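Local coordinates for 4-hydroxybutyrate CoA-transferase (Porphyromonas gingivalis, PDB 3EH7), which probably transfers coenzyme A between an acyl-CoA and a carboxylate such as acetate or 4-hydroxybutyrate, at residues 14-17 / 18-22; 426-429 / 430-433. All blocks are in the same frame, centred on the assembly; numbering follows the deposited sequence. Where two conformers were deposited one is given.

Contact 1 comes early in the chain and contact 2 at its very end. Their centres lie about 63 Å apart, on opposite sides of the centre of the chain, and their nearest atoms are about 50 Å from each other. They share no helix or sheet. Residues 14-22 run from strand 15-16, a short edge strand of a six-stranded parallel sheet, into helix 18-22. Residues 426-433 are the last turns of helix 419-433, which packs on helix 406-414. Contact 1 therefore belongs to the N-terminal part of the transferase and contact 2 to its C-terminal end. Of the two, contact 2 alone reaches the second subunit, through Phe433.

Contact 1 (14-17 / 18-22); sequences RIVS and AEEAV
Ser17 and Glu20 meet in a cap at the start of helix 18-22. Two hydrogen bonds tie this turn. Ser17 is the N-cap residue, and its OG accepts from Glu20 N at 3.0 Å with an N-H...O angle of 168°. The hydroxyl is placed for this by chi1 of 78°, which sets OG between the backbone N and the carbonyl carbon. Ala21 N then donates to Ser17 O at 2.9 Å and closes the first helical turn.

The apolar contacts flank the cap. Val16 stands just before the N-cap, and its CG2 touches Ala21 CB at 3.7 Å. This pairing across the cap is a hydrophobic staple. Glu20 adds its aliphatic part. Its CG runs against Val16 CB at 3.5 Å, the two side chains crossing at about a right angle.

The carboxylate of Glu20 does not turn back to the backbone N of Ser17, so the second bond of a capping box is not made. The chain bends at chi2 (56°), and OE2 is hydrogen-bonded to His24 NE2 further along the chain.

The turn sits at the edge of the parallel sheet. Arg14 and Val16 form backbone bonds with Ile180 of strand 179-183. Ala18 and Ala21 lie on Val181 of that strand, while Ala18 and Val22 pack on helix 41-49.

Contact 2 (426-429 / 430-433); sequences TKHL and RKRF
The Phe433 ring meets Leu429 at its edge, where Leu429 CD1 lies in the ring plane 3.6 Å from Phe433 CD2. One face of the ring carries Arg432 CB, 3.8 Å above its centre. The Arg430 guanidinium has Thr426 CG2 over one face, 3.7 Å from Arg430 NH1 and offset toward the rim. Bends at chi2 and chi3 bring the Arg430 chain round beside Thr426. The Arg432 guanidinium has His428 CD2 at its edge, in plane. The Arg432 guanidinium and the His428 ring are steeply inclined, 76° apart, and Arg432 NH1 is 3.3 Å from His428 CB. Lys431 lies alongside His428. In one of its two conformers Lys431 NZ is 3.7 Å from His428 CD2.

Arg430, Lys431, Arg432 and Phe433 donate their N-H groups to the carbonyls of Thr426, Lys427, His428 and Leu429. The Lys431 N to Lys427 O bond is 2.8 Å and nearly straight.

Leu429 turns inward to Ala410 and Ile414 of helix 406-414. Phe433 also packs on Leu406, and on Ala99 of the second subunit.

Four basic side chains and a histidine share two turns that hold no acid. Arg432 NH2 is held by Pro374 O, and His428 ND1 by Glu424 O. The positive charge of Arg432, and of Lys431 in that conformer, would probably disfavour a second proton on His428, at NE2.

Contact 1 (14-17 / 18-22)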
ATOM      1  N   ARG A  14      44.911   4.641  -5.811  1.00 30.33           N
ATOM      2  CA  ARG A  14      43.669   5.169  -5.211  1.00 29.70           C
ATOM      3  C   ARG A  14      43.488   4.828  -3.725  1.00 27.53           C
ATOM      4  O   ARG A  14      42.499   5.218  -3.130  1.00 26.02           O
ATOM      5  CB  ARG A  14      42.455   4.636  -5.975  1.00 29.99           C
ATOM      6  CG  ARG A  14      42.208   5.313  -7.313  1.00 32.13           C
ATOM      7  CD  ARG A  14      41.050   4.650  -8.035  1.00 33.97           C
ATOM      8  NE  ARG A  14      41.450   3.360  -8.607  1.00 35.23           N
ATOM      9  CZ  ARG A  14      40.677   2.277  -8.684  1.00 37.03           C
ATOM     10  NH1 ARG A  14      39.426   2.303  -8.208  1.00 35.56           N
ATOM     11  NH2 ARG A  14      41.166   1.153  -9.225  1.00 36.84           N
ATOM     12  N   ILE A  15      44.450   4.103  -3.152  1.00 25.97           N
ATOM     13  CA  ILE A  15      44.383   3.665  -1.758  1.00 24.75           C
ATOM     14  C   ILE A  15      44.855   4.824  -0.880  1.00 23.83           C
ATOM     15  O   ILE A  15      45.917   5.390  -1.092  1.00 24.13           O
ATOM     16  CB  ILE A  15      45.191   2.348  -1.516  1.00 24.41           C
ATOM     17  CG1 ILE A  15      44.465   1.171  -2.167  1.00 24.15           C
ATOM     18  CG2 ILE A  15      45.364   2.062  -0.030  1.00 23.91           C
ATOM     19  CD1 ILE A  15      45.184  -0.155  -2.040  1.00 25.07           C
ATOM     20  N   VAL A  16      44.032   5.205   0.087  1.00 23.16           N
ATOM     21  CA  VAL A  16      44.351   6.350   0.949  1.00 22.01           C
ATOM     22  C   VAL A  16      43.900   6.016   2.359  1.00 21.53           C
ATOM     23  O   VAL A  16      43.222   5.022   2.579  1.00 20.01           O
ATOM     24  CB  VAL A  16      43.636   7.663   0.495  1.00 21.84           C
ATOM     25  CG1 VAL A  16      43.957   8.001  -0.959  1.00 21.07           C
ATOM     26  CG2 VAL A  16      42.157   7.556   0.711  1.00 19.87           C
ATOM     27  N   SER A  17      44.285   6.855   3.308  1.00 21.30           N
ATOM     28  CA  SER A  17      43.823   6.684   4.666  1.00 21.70           C
ATOM     29  C   SER A  17      42.366   7.134   4.725  1.00 21.73           C
ATOM     30  O   SER A  17      41.924   7.901   3.854  1.00 21.10           O
ATOM     31  CB  SER A  17      44.664   7.514   5.618  1.00 21.68           C
ATOM     32  OG  SER A  17      44.273   8.871   5.550  1.00 21.81           O
ATOM     33  N   ALA A  18      41.649   6.657   5.750  1.00 21.58           N
ATOM     34  CA  ALA A  18      40.261   7.058   6.029  1.00 22.72           C
ATOM     35  C   ALA A  18      40.109   8.579   6.108  1.00 23.23           C
ATOM     36  O   ALA A  18      39.141   9.143   5.595  1.00 22.80           O
ATOM     37  CB  ALA A  18      39.766   6.423   7.346  1.00 22.06           C
ATOM     38  N   GLU A  19      41.071   9.220   6.765  1.00 23.67           N
ATOM     39  CA  GLU A  19      41.087  10.670   6.938  1.00 24.69           C
ATOM     40  C   GLU A  19      41.244  11.408   5.594  1.00 24.79           C
ATOM     41  O   GLU A  19      40.560  12.398   5.336  1.00 24.16           O
ATOM     42  CB  GLU A  19      42.225  11.053   7.903  1.00 25.21           C
ATOM     43  CG  GLU A  19      42.635  12.526   7.859  1.00 28.01           C
ATOM     44  CD  GLU A  19      43.466  12.975   9.070  1.00 31.10           C
ATOM     45  OE1 GLU A  19      44.629  13.369   8.863  1.00 31.70           O
ATOM     46  OE2 GLU A  19      42.953  12.945  10.223  1.00 34.25           O
ATOM     47  N   GLU A  20      42.180  10.934   4.769  1.00 24.90           N
ATOM     48  CA  GLU A  20      42.385  11.461   3.419  1.00 25.41           C
ATOM     49  C   GLU A  20      41.106  11.298   2.557  1.00 25.19           C
ATOM     50  O   GLU A  20      40.694  12.234   1.874  1.00 25.87           O
ATOM     51  CB  GLU A  20      43.566  10.739   2.776  1.00 25.77           C
ATOM     52  CG  GLU A  20      43.855  11.058   1.305  1.00 28.83           C
ATOM     53  CD  GLU A  20      44.068  12.542   1.023  1.00 32.76           C
ATOM     54  OE1 GLU A  20      44.527  13.275   1.945  1.00 35.54           O
ATOM     55  OE2 GLU A  20      43.775  12.959  -0.133  1.00 33.70           O
ATOM     56  N   ALA A  21      40.483  10.126   2.616  1.00 23.79           N
ATOM     57  CA  ALA A  21      39.265   9.854   1.833  1.00 23.48           C
ATOM     58  C   ALA A  21      38.124  10.813   2.183  1.00 23.30           C
ATOM     59  O   ALA A  21      37.608  11.484   1.294  1.00 22.66           O
ATOM     60  CB  ALA A  21      38.803   8.363   1.976  1.00 22.60           C
ATOM     61  N   VAL A  22      37.747  10.910   3.460  1.00 23.82           N
ATOM     62  CA  VAL A  22      36.552  11.683   3.838  1.00 24.43           C
ATOM     63  C   VAL A  22      36.758  13.194   3.662  1.00 25.22           C
ATOM     64  O   VAL A  22      35.788  13.963   3.590  1.00 25.98           O
ATOM     65  CB  VAL A  22      36.053  11.381   5.302  1.00 24.83           C
ATOM     66  CG1 VAL A  22      35.804   9.896   5.490  1.00 24.00           C
ATOM     67  CG2 VAL A  22      37.029  11.929   6.377  1.00 23.15           C
TER

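Contact 2 (426-429 / 430-433)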
ATOM      1  N   THR A 426     -12.777  -1.859  26.150  1.00 23.17           N
ATOM      2  CA  THR A 426     -14.175  -2.209  25.960  1.00 24.00           C
ATOM      3  C   THR A 426     -15.095  -0.998  26.094  1.00 25.32           C
ATOM      4  O   THR A 426     -16.129  -0.898  25.419  1.00 23.71           O
ATOM      5  CB  THR A 426     -14.592  -3.312  26.937  1.00 23.83           C
ATOM      6  OG1 THR A 426     -13.839  -4.486  26.634  1.00 23.97           O
ATOM      7  CG2 THR A 426     -16.090  -3.634  26.819  1.00 23.57           C
ATOM      8  N   LYS A 427     -14.730  -0.057  26.956  1.00 27.28           N
ATOM      9  CA  LYS A 427     -15.600   1.093  27.093  1.00 29.12           C
ATOM     10  C   LYS A 427     -15.482   2.011  25.879  1.00 29.96           C
ATOM     11  O   LYS A 427     -16.494   2.497  25.405  1.00 30.31           O
ATOM     12  CB  LYS A 427     -15.456   1.776  28.450  1.00 29.79           C
ATOM     13  CG  LYS A 427     -14.404   2.828  28.620  1.00 31.24           C
ATOM     14  CD  LYS A 427     -14.527   3.389  30.049  1.00 33.65           C
ATOM     15  CE  LYS A 427     -13.895   2.462  31.111  1.00 34.84           C
ATOM     16  NZ  LYS A 427     -14.717   2.385  32.392  1.00 36.68           N
ATOM     17  N   HIS A 428     -14.288   2.173  25.314  1.00 31.56           N
ATOM     18  CA  HIS A 428     -14.169   2.849  24.017  1.00 32.87           C
ATOM     19  C   HIS A 428     -14.962   2.108  22.935  1.00 32.76           C
ATOM     20  O   HIS A 428     -15.651   2.722  22.148  1.00 32.88           O
ATOM     21  CB  HIS A 428     -12.709   3.031  23.609  1.00 33.46           C
ATOM     22  CG  HIS A 428     -12.011   4.113  24.377  1.00 37.48           C
ATOM     23  ND1 HIS A 428     -11.437   3.895  25.617  1.00 41.17           N
ATOM     24  CD2 HIS A 428     -11.822   5.428  24.101  1.00 40.31           C
ATOM     25  CE1 HIS A 428     -10.906   5.020  26.063  1.00 41.12           C
ATOM     26  NE2 HIS A 428     -11.124   5.967  25.163  1.00 42.52           N
ATOM     27  N   LEU A 429     -14.882   0.788  22.909  1.00 33.31           N
ATOM     28  CA  LEU A 429     -15.709  -0.001  22.005  1.00 33.83           C
ATOM     29  C   LEU A 429     -17.171   0.406  22.169  1.00 34.69           C
ATOM     30  O   LEU A 429     -17.856   0.651  21.183  1.00 34.45           O
ATOM     31  CB  LEU A 429     -15.527  -1.501  22.284  1.00 33.60           C
ATOM     32  CG  LEU A 429     -16.475  -2.538  21.670  1.00 33.69           C
ATOM     33  CD1 LEU A 429     -16.181  -2.764  20.217  1.00 33.07           C
ATOM     34  CD2 LEU A 429     -16.374  -3.857  22.416  1.00 34.19           C
ATOM     35  N   ARG A 430     -17.631   0.504  23.416  1.00 35.77           N
ATOM     36  CA  ARG A 430     -19.049   0.766  23.695  1.00 36.75           C
ATOM     37  C   ARG A 430     -19.485   2.180  23.339  1.00 36.48           C
ATOM     38  O   ARG A 430     -20.549   2.376  22.789  1.00 35.84           O
ATOM     39  CB  ARG A 430     -19.390   0.474  25.154  1.00 37.35           C
ATOM     40  CG  ARG A 430     -20.666  -0.305  25.255  1.00 40.78           C
ATOM     41  CD  ARG A 430     -20.426  -1.787  24.915  1.00 44.62           C
ATOM     42  NE  ARG A 430     -20.164  -2.557  26.129  1.00 47.99           N
ATOM     43  CZ  ARG A 430     -19.874  -3.857  26.175  1.00 50.06           C
ATOM     44  NH1 ARG A 430     -19.669  -4.429  27.365  1.00 50.66           N
ATOM     45  NH2 ARG A 430     -19.785  -4.584  25.056  1.00 50.15           N
ATOM     46  N   LYS A 431     -18.652   3.151  23.678  1.00 36.93           N
ATOM     47  CA  LYS A 431     -18.865   4.530  23.267  0.50 37.32           C
ATOM     48  C   LYS A 431     -19.022   4.630  21.745  1.00 37.74           C
ATOM     49  O   LYS A 431     -19.901   5.342  21.252  1.00 37.37           O
ATOM     50  CB  LYS A 431     -17.701   5.405  23.740  0.50 37.38           C
ATOM     51  CG  LYS A 431     -17.822   6.880  23.378  0.50 37.62           C
ATOM     52  CD  LYS A 431     -16.790   7.731  24.115  0.50 37.16           C
ATOM     53  CE  LYS A 431     -15.369   7.304  23.792  0.50 36.60           C
ATOM     54  NZ  LYS A 431     -14.372   8.127  24.527  0.50 35.81           N
ATOM     55  N   ARG A 432     -18.178   3.907  21.004  1.00 38.08           N
ATOM     56  CA  ARG A 432     -18.215   3.916  19.527  1.00 39.15           C
ATOM     57  C   ARG A 432     -19.366   3.141  18.880  1.00 39.09           C
ATOM     58  O   ARG A 432     -19.981   3.643  17.976  1.00 39.33           O
ATOM     59  CB  ARG A 432     -16.910   3.367  18.946  1.00 39.20           C
ATOM     60  CG  ARG A 432     -15.945   4.415  18.492  1.00 42.10           C
ATOM     61  CD  ARG A 432     -14.537   3.816  18.350  1.00 46.33           C
ATOM     62  NE  ARG A 432     -13.673   4.159  19.492  1.00 49.36           N
ATOM     63  CZ  ARG A 432     -12.384   3.840  19.614  1.00 49.69           C
ATOM     64  NH1 ARG A 432     -11.723   4.239  20.688  1.00 50.47           N
ATOM     65  NH2 ARG A 432     -11.756   3.137  18.672  1.00 50.79           N
ATOM     66  N   PHE A 433     -19.613   1.906  19.304  1.00 39.70           N
ATOM     67  CA  PHE A 433     -20.569   1.016  18.623  1.00 40.17           C
ATOM     68  C   PHE A 433     -21.721   0.546  19.505  1.00 40.86           C
ATOM     69  O   PHE A 433     -22.462  -0.351  19.105  1.00 41.59           O
ATOM     70  CB  PHE A 433     -19.855  -0.228  18.083  1.00 40.10           C
ATOM     71  CG  PHE A 433     -18.591   0.073  17.345  1.00 39.31           C
ATOM     72  CD1 PHE A 433     -18.597   0.930  16.253  1.00 38.58           C
ATOM     73  CD2 PHE A 433     -17.393  -0.508  17.730  1.00 39.80           C
ATOM     74  CE1 PHE A 433     -17.436   1.200  15.560  1.00 37.64           C
ATOM     75  CE2 PHE A 433     -16.219  -0.236  17.043  1.00 37.82           C
ATOM     76  CZ  PHE A 433     -16.242   0.620  15.965  1.00 37.94           C
TER